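Local coordinates for protein ribonucleoside-diphosphate reductase (Pseudomonas aeruginosa, PDB 5IM3) that probably reduces ribonucleoside diphosphates to deoxyribonucleotides for DNA synthesis, with thioredoxin as the reductant, and binds dATP as an allosteric enzyme, at residues A[404-409]-A[428-433]; A[410-415]-A[422-427]; A[449-454]-A[482-487]. One frame throughout, in Å; residues are numbered along the deposited sequence.

Contact 1 (A[404-409]-A[428-433]); sequences NDWTPV and PFLKVV
Trp406 presents its indole to helix 427-440, where Leu430, Val433 and Phe429 each meet a different part of it. Leu430 reaches out with CD2, which settles over one face: the methyl carbon is 3.5 Å from the centroid of the five-membered ring of Trp406 and only 5° off the ring normal, a clear CH-pi contact. The two side chains slide past each other in opposite directions. With CG of Leu430 beside the backbone N (chi1 -67°), the isobutyl group swings across to the indole although its CB does not point straight at it.

On the same side of the indole plane, further along, the six-membered ring is met obliquely by Val433 and Phe429. Val433 brings CG2 within 3.3 Å of CZ2 of Trp406, a tight approach, and Phe429 runs about perpendicular to the tryptophan, touching it through its methylene, with CB 3.7 Å from CZ3 of Trp406. The phenyl itself lies in the dATP pocket, with CD2 of Phe429 in a loose contact, 4.5 Å, with CG1 of Val409, a second lining residue. A type I turn from Trp406 to Val409 brings both residues to face the helix; ahead of it Asp405 OD1 accepts from Thr407 N at 3.0 Å, making an Asx turn.

In the fold, the helix lies over the end of strand 401-405. Strand 450-455 adds Ala452, which touches both Trp406 and Leu430. Helix 382-395 packs on Phe429 through Leu382 and Ile385 and on Val433 through Ile389, while Phe429 also meets Ala439 of the second subunit, so the helix borders the subunit interface.

Contact 2 (A[410-415]-A[422-427]); sequences RALGSY and KSQGVV. With DTP (2'-deoxyadenosine 5'-triphosphate), chain G.
Ser423 is the hub of this pairing of two loops, meeting Gly413 and Ser414 through its backbone and, through its hydroxyl and one water, the sugar of dATP. Ser423 N donates to Ser414 O at 2.9 Å, and Gly413 N donates to Ser423 O at 3.0 Å; next to them Tyr415 and Lys422 form an antiparallel non-hydrogen-bonded pair. The hydroxyl of Ser423 points opposite to its own N (chi1 179°), which sets OG beside the carbonyl carbon, facing Gly425 N, from which it accepts at 3.0 Å, an ST turn. The same OG is 2.9 Å from a water that donates to Arg410 O and is bonded to the O3' of dATP, linking both loops to the sugar.

In Arg410, CG is wedged between the backbone N and the carbonyl carbon (chi1 62°), and a bend at chi3 (63°) lays the guanidinium along the deoxyribose. Atom C5' of dATP lies 3.6 Å above the guanidinium plane, over its centre. From there NH2 of Arg410 donates to O3G of the gamma phosphate at 2.9 Å, while NE makes a salt bridge to Asp380, which should help fix the group's rotation.

Within the type II turn from Ala411 to Ser414, Ala411 O accepts from Ser414 N and Ser414 OG, from the same face of its plane, OG at 2.7 Å; the hydroxyl also hydrogen-bonds to Ser505 OG. On the surface, Leu412 meets the bent Gln424 obliquely, CD1 at 3.4 Å from OE1 of Gln424.

Segment 410-415 follows strand 401-405 and runs into the short strand 415-416; segment 422-427 comes off strand 421-422 and leads into helix 427-440. Asp460, just before helix 461-465, accepts from Leu412 N with OD1 and from Val426 N with OD2, tying the loops together.

Contact 3 (A[449-454]-A[482-487]); sequences AVCAYL and NTANWI
Tyr453 has one face of its ring occupied by the methyl of Ala484, whose CB is 3.6 Å from the ring centroid, 24° off the normal and shifted toward the CE2 side. That is close packing, with CE2 of Tyr453 only 3.3 Å from CB of Ala484. The indole of Trp486 comes up obliquely, CE3 lying 4.1 Å from CD2 of Tyr453, and reaches on to helix 566-571. The phenol hydroxyl is hydrogen-bonded to the backbone O of Asn585.

Cys451 joins the same side of the sheet as Tyr453, Asn482 and Ala484. Its SG stands anti to the backbone N (chi1 -179°), leaning along the strand to 3.8 Å from CB of Ala484. Five backbone hydrogen bonds link the strands in parallel register, from Asn482 N to Val450 O at 2.9 Å up to Trp486 N to Leu454 O at 3.0 Å. Leu454 O also accepts from a water, which in turn accepts from Asn485 ND2 at 2.7 Å.

On the other side, Leu454 and Thr483 pack on Phe464 of helix 461-465, and Asn485 on Ile461 and Leu465. The two strands and this helix form a beta-alpha-beta unit, the parallel strands being direct neighbours. Such units build the ten-stranded alpha-beta barrel of ribonucleotide reductase; the side bearing Tyr453 and Cys451 probably faces its interior.

From the N terminus, strand 401-405 leads into contact 1, which closes when the chain returns as helix 427-440. Contact 2 is nested inside that loop: 410-415 goes out, 422-427 comes back, and Val426 packs against Val409 and Trp406 of contact 1. The helix is followed by an unmodelled gap at 442-448 and then by strand 450-455, which opens contact 3; 482-487 closes it, in series with the other two. Backbone bonds of Asn404 to Cys451 and Tyr453 join contacts 1 and 3 within one sheet, whereas contacts 2 and 3 do not touch. Together they connect barrel strands, the helix near the second subunit and the dATP-binding loops.

Contact 1 (A[404-409]-A[428-433])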
loop_
_atom_site.group_PDB
_atom_site.type_symbol
_atom_site.label_atom_id
_atom_site.label_comp_id
_atom_site.label_asym_id
_atom_site.label_seq_id
_atom_site.Cartn_x
_atom_site.Cartn_y
_atom_site.Cartn_z
ATOM N N ASN A 404 -35.418 -7.493 -16.856
ATOM C CA ASN A 404 -35.415 -6.936 -18.207
ATOM C C ASN A 404 -34.273 -7.544 -19.008
ATOM O O ASN A 404 -33.107 -7.435 -18.611
ATOM C CB ASN A 404 -35.250 -5.415 -18.193
ATOM C CG ASN A 404 -36.495 -4.679 -17.779
ATOM O OD1 ASN A 404 -37.576 -5.258 -17.640
ATOM N ND2 ASN A 404 -36.350 -3.374 -17.588
ATOM N N ASP A 405 -34.603 -8.140 -20.152
ATOM C CA ASP A 405 -33.605 -8.611 -21.108
ATOM C C ASP A 405 -33.289 -7.486 -22.093
ATOM O O ASP A 405 -34.100 -7.175 -22.973
ATOM C CB ASP A 405 -34.112 -9.849 -21.841
ATOM C CG ASP A 405 -33.348 -10.115 -23.125
ATOM O OD1 ASP A 405 -32.119 -9.897 -23.141
ATOM O OD2 ASP A 405 -33.979 -10.535 -24.120
ATOM N N TRP A 406 -32.108 -6.888 -21.958
ATOM C CA TRP A 406 -31.687 -5.788 -22.815
ATOM C C TRP A 406 -30.746 -6.224 -23.928
ATOM O O TRP A 406 -30.303 -5.381 -24.713
ATOM C CB TRP A 406 -31.035 -4.695 -21.966
ATOM C CG TRP A 406 -32.066 -3.847 -21.316
ATOM C CD1 TRP A 406 -32.705 -4.088 -20.132
ATOM C CD2 TRP A 406 -32.626 -2.636 -21.834
ATOM N NE1 TRP A 406 -33.619 -3.095 -19.878
ATOM C CE2 TRP A 406 -33.590 -2.191 -20.906
ATOM C CE3 TRP A 406 -32.404 -1.883 -22.989
ATOM C CZ2 TRP A 406 -34.326 -1.025 -21.099
ATOM C CZ3 TRP A 406 -33.137 -0.727 -23.177
ATOM C CH2 TRP A 406 -34.085 -0.308 -22.238
ATOM N N THR A 407 -30.462 -7.517 -24.034
ATOM C CA THR A 407 -29.531 -8.003 -25.047
ATOM C C THR A 407 -29.905 -7.608 -26.472
ATOM O O THR A 407 -28.988 -7.298 -27.251
ATOM C CB THR A 407 -29.415 -9.526 -24.925
ATOM O OG1 THR A 407 -28.822 -9.856 -23.663
ATOM C CG2 THR A 407 -28.572 -10.116 -26.052
ATOM N N PRO A 408 -31.176 -7.606 -26.888
ATOM C CA PRO A 408 -31.473 -7.334 -28.307
ATOM C C PRO A 408 -31.105 -5.931 -28.766
ATOM O O PRO A 408 -30.990 -5.710 -29.979
ATOM C CB PRO A 408 -32.990 -7.569 -28.406
ATOM C CG PRO A 408 -33.334 -8.418 -27.226
ATOM C CD PRO A 408 -32.386 -7.996 -26.142
ATOM N N VAL A 409 -30.914 -4.986 -27.852
ATOM C CA VAL A 409 -30.723 -3.585 -28.216
ATOM C C VAL A 409 -29.286 -3.374 -28.684
ATOM O O VAL A 409 -28.335 -3.753 -27.994
ATOM C CB VAL A 409 -31.073 -2.672 -27.029
ATOM C CG1 VAL A 409 -30.788 -1.213 -27.352
ATOM C CG2 VAL A 409 -32.537 -2.853 -26.647
ATOM N N PRO A 428 -27.333 4.466 -22.105
ATOM C CA PRO A 428 -28.199 5.650 -21.976
ATOM C C PRO A 428 -29.664 5.307 -21.775
ATOM O O PRO A 428 -30.387 6.065 -21.114
ATOM C CB PRO A 428 -27.976 6.397 -23.296
ATOM C CG PRO A 428 -26.641 5.987 -23.734
ATOM C CD PRO A 428 -26.488 4.546 -23.307
ATOM N N PHE A 429 -30.127 4.190 -22.340
ATOM C CA PHE A 429 -31.482 3.732 -22.076
ATOM C C PHE A 429 -31.613 3.134 -20.675
ATOM O O PHE A 429 -32.621 3.337 -19.996
ATOM C CB PHE A 429 -31.900 2.735 -23.149
ATOM C CG PHE A 429 -31.983 3.341 -24.521
ATOM C CD1 PHE A 429 -32.806 4.419 -24.754
ATOM C CD2 PHE A 429 -31.231 2.847 -25.567
ATOM C CE1 PHE A 429 -32.888 4.992 -26.001
ATOM C CE2 PHE A 429 -31.308 3.417 -26.822
ATOM C CZ PHE A 429 -32.139 4.488 -27.039
ATOM N N LEU A 430 -30.597 2.399 -20.221
ATOM C CA LEU A 430 -30.645 1.881 -18.859
ATOM C C LEU A 430 -30.710 3.005 -17.843
ATOM O O LEU A 430 -31.291 2.842 -16.770
ATOM C CB LEU A 430 -29.438 0.988 -18.585
ATOM C CG LEU A 430 -29.449 -0.304 -19.396
ATOM C CD1 LEU A 430 -28.166 -1.085 -19.155
ATOM C CD2 LEU A 430 -30.665 -1.148 -19.039
ATOM N N LYS A 431 -30.140 4.161 -18.176
ATOM C CA LYS A 431 -30.272 5.316 -17.303
ATOM C C LYS A 431 -31.727 5.755 -17.188
ATOM O O LYS A 431 -32.168 6.194 -16.125
ATOM C CB LYS A 431 -29.402 6.460 -17.817
ATOM C CG LYS A 431 -29.567 7.747 -17.027
ATOM C CD LYS A 431 -28.916 7.640 -15.654
ATOM C CE LYS A 431 -27.405 7.725 -15.768
ATOM N NZ LYS A 431 -26.782 7.929 -14.441
ATOM N N VAL A 432 -32.477 5.664 -18.290
ATOM C CA VAL A 432 -33.905 5.961 -18.234
ATOM C C VAL A 432 -34.620 4.944 -17.349
ATOM O O VAL A 432 -35.490 5.296 -16.554
ATOM C CB VAL A 432 -34.499 5.992 -19.652
ATOM C CG1 VAL A 432 -35.994 6.282 -19.605
ATOM C CG2 VAL A 432 -33.774 7.038 -20.511
ATOM N N VAL A 433 -34.263 3.665 -17.479
ATOM C CA VAL A 433 -34.807 2.635 -16.594
ATOM C C VAL A 433 -34.504 2.982 -15.147
ATOM O O VAL A 433 -35.383 2.970 -14.281
ATOM C CB VAL A 433 -34.233 1.255 -16.966
ATOM C CG1 VAL A 433 -34.632 0.211 -15.926
ATOM C CG2 VAL A 433 -34.686 0.843 -18.354
#

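Contact 2 (A[410-415]-A[422-427])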
loop_
_atom_site.group_PDB
_atom_site.type_symbol
_atom_site.label_atom_id
_atom_site.label_comp_id
_atom_site.label_asym_id
_atom_site.label_seq_id
_atom_site.Cartn_x
_atom_site.Cartn_y
_atom_site.Cartn_z
ATOM N N ARG A 410 -29.130 -2.743 -29.849
ATOM C CA ARG A 410 -27.832 -2.660 -30.510
ATOM C C ARG A 410 -26.851 -1.802 -29.716
ATOM O O ARG A 410 -27.230 -0.871 -29.002
ATOM C CB ARG A 410 -27.992 -2.109 -31.927
ATOM C CG ARG A 410 -28.557 -0.703 -32.010
ATOM C CD ARG A 410 -28.873 -0.333 -33.453
ATOM N NE ARG A 410 -29.911 -1.195 -34.014
ATOM C CZ ARG A 410 -30.497 -1.006 -35.191
ATOM N NH1 ARG A 410 -30.149 0.021 -35.958
ATOM N NH2 ARG A 410 -31.436 -1.844 -35.601
ATOM N N ALA A 411 -25.567 -2.121 -29.868
ATOM C CA ALA A 411 -24.526 -1.622 -28.986
ATOM C C ALA A 411 -23.862 -0.370 -29.556
ATOM O O ALA A 411 -24.162 0.082 -30.663
ATOM C CB ALA A 411 -23.485 -2.714 -28.742
ATOM N N LEU A 412 -22.939 0.193 -28.777
ATOM C CA LEU A 412 -22.157 1.339 -29.222
ATOM C C LEU A 412 -21.540 1.060 -30.584
ATOM O O LEU A 412 -20.986 -0.016 -30.820
ATOM C CB LEU A 412 -21.060 1.659 -28.202
ATOM C CG LEU A 412 -20.094 2.790 -28.581
ATOM C CD1 LEU A 412 -20.803 4.139 -28.576
ATOM C CD2 LEU A 412 -18.887 2.810 -27.654
ATOM N N GLY A 413 -21.649 2.041 -31.481
ATOM C CA GLY A 413 -21.057 1.954 -32.798
ATOM C C GLY A 413 -21.950 1.372 -33.870
ATOM O O GLY A 413 -21.563 1.381 -35.043
ATOM N N SER A 414 -23.129 0.867 -33.511
ATOM C CA SER A 414 -24.037 0.297 -34.493
ATOM C C SER A 414 -24.660 1.394 -35.352
ATOM O O SER A 414 -24.894 2.515 -34.892
ATOM C CB SER A 414 -25.147 -0.495 -33.804
ATOM O OG SER A 414 -24.625 -1.376 -32.828
ATOM N N TYR A 415 -24.931 1.059 -36.610
ATOM C CA TYR A 415 -25.592 1.998 -37.505
ATOM C C TYR A 415 -27.060 2.168 -37.125
ATOM O O TYR A 415 -27.702 1.259 -36.587
ATOM C CB TYR A 415 -25.480 1.522 -38.952
ATOM C CG TYR A 415 -26.059 2.485 -39.966
ATOM C CD1 TYR A 415 -25.346 3.602 -40.381
ATOM C CD2 TYR A 415 -27.316 2.272 -40.517
ATOM C CE1 TYR A 415 -25.870 4.483 -41.312
ATOM C CE2 TYR A 415 -27.847 3.146 -41.453
ATOM C CZ TYR A 415 -27.120 4.250 -41.843
ATOM O OH TYR A 415 -27.643 5.123 -42.767
ATOM N N LYS A 422 -24.718 6.923 -35.344
ATOM C CA LYS A 422 -24.288 5.710 -34.659
ATOM C C LYS A 422 -24.851 5.662 -33.248
ATOM O O LYS A 422 -24.864 6.670 -32.535
ATOM C CB LYS A 422 -22.762 5.613 -34.603
ATOM C CG LYS A 422 -22.134 5.159 -35.910
ATOM C CD LYS A 422 -20.617 5.225 -35.862
ATOM C CE LYS A 422 -20.008 4.803 -37.188
ATOM N NZ LYS A 422 -18.558 5.138 -37.266
ATOM N N SER A 423 -25.299 4.475 -32.849
ATOM C CA SER A 423 -25.867 4.281 -31.523
ATOM C C SER A 423 -24.803 4.452 -30.447
ATOM O O SER A 423 -23.618 4.184 -30.660
ATOM C CB SER A 423 -26.481 2.886 -31.406
ATOM O OG SER A 423 -27.020 2.673 -30.112
ATOM N N GLN A 424 -25.243 4.912 -29.279
ATOM C CA GLN A 424 -24.411 4.951 -28.087
ATOM C C GLN A 424 -24.612 3.734 -27.198
ATOM O O GLN A 424 -24.034 3.674 -26.108
ATOM C CB GLN A 424 -24.690 6.231 -27.292
ATOM C CG GLN A 424 -24.379 7.498 -28.070
ATOM C CD GLN A 424 -22.981 7.482 -28.659
ATOM O OE1 GLN A 424 -21.999 7.263 -27.948
ATOM N NE2 GLN A 424 -22.887 7.695 -29.969
ATOM N N GLY A 425 -25.415 2.771 -27.633
ATOM C CA GLY A 425 -25.575 1.537 -26.904
ATOM C C GLY A 425 -26.700 1.579 -25.894
ATOM O O GLY A 425 -27.542 2.482 -25.863
ATOM N N VAL A 426 -26.691 0.566 -25.028
ATOM C CA VAL A 426 -27.829 0.327 -24.150
ATOM C C VAL A 426 -27.783 1.210 -22.909
ATOM O O VAL A 426 -28.825 1.487 -22.308
ATOM C CB VAL A 426 -27.892 -1.163 -23.764
ATOM C CG1 VAL A 426 -27.991 -2.030 -25.011
ATOM C CG2 VAL A 426 -26.673 -1.566 -22.932
ATOM N N VAL A 427 -26.594 1.659 -22.497
ATOM C CA VAL A 427 -26.468 2.311 -21.190
ATOM C C VAL A 427 -27.292 3.589 -21.099
ATOM O O VAL A 427 -27.937 3.806 -20.064
ATOM C CB VAL A 427 -24.987 2.510 -20.840
ATOM C CG1 VAL A 427 -24.829 3.378 -19.600
ATOM C CG2 VAL A 427 -24.346 1.152 -20.596
HETATM P PG DTP G . -33.603 -0.170 -38.437
HETATM O O1G DTP G . -32.352 0.640 -38.440
HETATM O O2G DTP G . -33.741 -1.071 -39.665
HETATM O O3G DTP G . -33.718 -1.053 -37.195
HETATM P PB DTP G . -35.970 0.981 -37.263
HETATM O O1B DTP G . -36.194 -0.290 -36.549
HETATM O O2B DTP G . -37.275 1.509 -37.857
HETATM O O3B DTP G . -34.900 0.754 -38.422
HETATM P PA DTP G . -35.503 2.095 -34.714
HETATM O O1A DTP G . -36.200 0.854 -34.423
HETATM O O2A DTP G . -36.377 3.243 -34.266
HETATM O O3A DTP G . -35.371 2.095 -36.295
HETATM O "O5'" DTP G . -34.123 2.122 -33.950
HETATM C "C5'" DTP G . -33.236 0.984 -33.928
HETATM C "C4'" DTP G . -32.220 1.156 -32.826
HETATM O "O4'" DTP G . -31.614 2.462 -32.932
HETATM C "C3'" DTP G . -32.763 1.038 -31.401
HETATM O "O3'" DTP G . -31.849 0.312 -30.579
HETATM C "C2'" DTP G . -32.869 2.487 -30.943
HETATM C "C1'" DTP G . -31.755 3.173 -31.713
HETATM N N9 DTP G . -32.031 4.566 -32.036
HETATM C C8 DTP G . -32.804 5.017 -33.073
HETATM N N7 DTP G . -32.942 6.320 -33.111
HETATM C C5 DTP G . -32.197 6.760 -32.027
HETATM C C6 DTP G . -31.926 8.045 -31.522
HETATM N N6 DTP G . -32.396 9.170 -32.066
HETATM N N1 DTP G . -31.136 8.136 -30.431
HETATM C C2 DTP G . -30.654 7.014 -29.890
HETATM N N3 DTP G . -30.843 5.749 -30.274
HETATM C C4 DTP G . -31.630 5.690 -31.357
HETATM O O HOH W 1 -29.354 1.109 -29.569
#

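Contact 3 (A[449-454]-A[482-487])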
loop_
_atom_site.group_PDB
_atom_site.type_symbol
_atom_site.label_atom_id
_atom_site.label_comp_id
_atom_site.label_asym_id
_atom_site.label_seq_id
_atom_site.Cartn_x
_atom_site.Cartn_y
_atom_site.Cartn_z
ATOM N N ALA A 449 -38.015 -2.844 -7.465
ATOM C CA ALA A 449 -36.687 -2.887 -8.066
ATOM C C ALA A 449 -36.737 -3.535 -9.450
ATOM O O ALA A 449 -37.741 -4.144 -9.826
ATOM C CB ALA A 449 -35.722 -3.638 -7.155
ATOM N N VAL A 450 -35.647 -3.394 -10.202
ATOM C CA VAL A 450 -35.534 -3.941 -11.549
ATOM C C VAL A 450 -34.106 -4.437 -11.750
ATOM O O VAL A 450 -33.152 -3.869 -11.212
ATOM C CB VAL A 450 -35.921 -2.888 -12.617
ATOM C CG1 VAL A 450 -35.130 -1.612 -12.415
ATOM C CG2 VAL A 450 -35.723 -3.428 -14.028
ATOM N N CYS A 451 -33.961 -5.518 -12.517
ATOM C CA CYS A 451 -32.656 -6.089 -12.835
ATOM C C CYS A 451 -32.519 -6.193 -14.346
ATOM O O CYS A 451 -33.342 -6.841 -14.999
ATOM C CB CYS A 451 -32.472 -7.470 -12.195
ATOM S SG CYS A 451 -30.854 -8.230 -12.531
ATOM N N ALA A 452 -31.475 -5.574 -14.894
ATOM C CA ALA A 452 -31.200 -5.641 -16.322
ATOM C C ALA A 452 -30.220 -6.769 -16.624
ATOM O O ALA A 452 -29.222 -6.948 -15.919
ATOM C CB ALA A 452 -30.639 -4.309 -16.826
ATOM N N TYR A 453 -30.517 -7.533 -17.673
ATOM C CA TYR A 453 -29.693 -8.653 -18.107
ATOM C C TYR A 453 -29.041 -8.336 -19.448
ATOM O O TYR A 453 -29.666 -7.732 -20.325
ATOM C CB TYR A 453 -30.527 -9.929 -18.240
ATOM C CG TYR A 453 -30.886 -10.591 -16.932
ATOM C CD1 TYR A 453 -31.909 -10.091 -16.135
ATOM C CD2 TYR A 453 -30.235 -11.743 -16.517
ATOM C CE1 TYR A 453 -32.252 -10.705 -14.947
ATOM C CE2 TYR A 453 -30.572 -12.363 -15.327
ATOM C CZ TYR A 453 -31.582 -11.838 -14.547
ATOM O OH TYR A 453 -31.925 -12.445 -13.365
ATOM N N LEU A 454 -27.788 -8.758 -19.609
ATOM C CA LEU A 454 -27.076 -8.582 -20.869
ATOM C C LEU A 454 -26.227 -9.813 -21.152
ATOM O O LEU A 454 -25.557 -10.332 -20.256
ATOM C CB LEU A 454 -26.191 -7.334 -20.843
ATOM C CG LEU A 454 -25.791 -6.814 -22.221
ATOM C CD1 LEU A 454 -26.986 -6.175 -22.914
ATOM C CD2 LEU A 454 -24.636 -5.832 -22.112
ATOM N N ASN A 482 -30.444 -3.042 -10.706
ATOM C CA ASN A 482 -29.638 -4.247 -10.621
ATOM C C ASN A 482 -29.221 -4.695 -12.019
ATOM O O ASN A 482 -29.840 -4.341 -13.024
ATOM C CB ASN A 482 -30.399 -5.370 -9.904
ATOM C CG ASN A 482 -30.637 -5.077 -8.424
ATOM O OD1 ASN A 482 -31.767 -5.141 -7.942
ATOM N ND2 ASN A 482 -29.572 -4.764 -7.700
ATOM N N THR A 483 -28.150 -5.480 -12.067
ATOM C CA THR A 483 -27.602 -5.992 -13.312
ATOM C C THR A 483 -27.280 -7.467 -13.137
ATOM O O THR A 483 -26.965 -7.919 -12.031
ATOM C CB THR A 483 -26.326 -5.235 -13.725
ATOM O OG1 THR A 483 -25.371 -5.315 -12.667
ATOM C CG2 THR A 483 -26.619 -3.768 -14.021
ATOM N N ALA A 484 -27.353 -8.217 -14.238
ATOM C CA ALA A 484 -26.988 -9.626 -14.213
ATOM C C ALA A 484 -26.408 -10.031 -15.559
ATOM O O ALA A 484 -26.858 -9.558 -16.603
ATOM C CB ALA A 484 -28.186 -10.516 -13.874
ATOM N N ASN A 485 -25.410 -10.913 -15.521
ATOM C CA ASN A 485 -24.855 -11.501 -16.731
ATOM C C ASN A 485 -25.724 -12.656 -17.216
ATOM O O ASN A 485 -26.146 -13.509 -16.429
ATOM C CB ASN A 485 -23.434 -12.009 -16.480
ATOM C CG ASN A 485 -22.432 -10.888 -16.282
ATOM O OD1 ASN A 485 -21.851 -10.740 -15.204
ATOM N ND2 ASN A 485 -22.207 -10.104 -17.330
ATOM N N TRP A 486 -25.976 -12.682 -18.522
ATOM C CA TRP A 486 -26.674 -13.776 -19.199
ATOM C C TRP A 486 -25.607 -14.539 -19.990
ATOM O O TRP A 486 -25.280 -14.184 -21.122
ATOM C CB TRP A 486 -27.788 -13.215 -20.083
ATOM C CG TRP A 486 -28.774 -14.216 -20.610
ATOM C CD1 TRP A 486 -29.055 -14.472 -21.921
ATOM C CD2 TRP A 486 -29.623 -15.078 -19.842
ATOM N NE1 TRP A 486 -30.024 -15.442 -22.017
ATOM C CE2 TRP A 486 -30.390 -15.830 -20.755
ATOM C CE3 TRP A 486 -29.809 -15.286 -18.474
ATOM C CZ2 TRP A 486 -31.328 -16.778 -20.343
ATOM C CZ3 TRP A 486 -30.740 -16.232 -18.064
ATOM C CH2 TRP A 486 -31.484 -16.966 -18.996
ATOM N N ILE A 487 -25.058 -15.586 -19.383
ATOM C CA ILE A 487 -23.785 -16.164 -19.809
ATOM C C ILE A 487 -24.062 -17.412 -20.641
ATOM O O ILE A 487 -24.666 -18.362 -20.123
ATOM C CB ILE A 487 -22.891 -16.503 -18.609
ATOM C CG1 ILE A 487 -22.733 -15.283 -17.698
ATOM C CG2 ILE A 487 -21.521 -16.982 -19.097
ATOM C CD1 ILE A 487 -22.070 -15.597 -16.372
HETATM O O HOH W 2 -23.051 -11.260 -19.652
#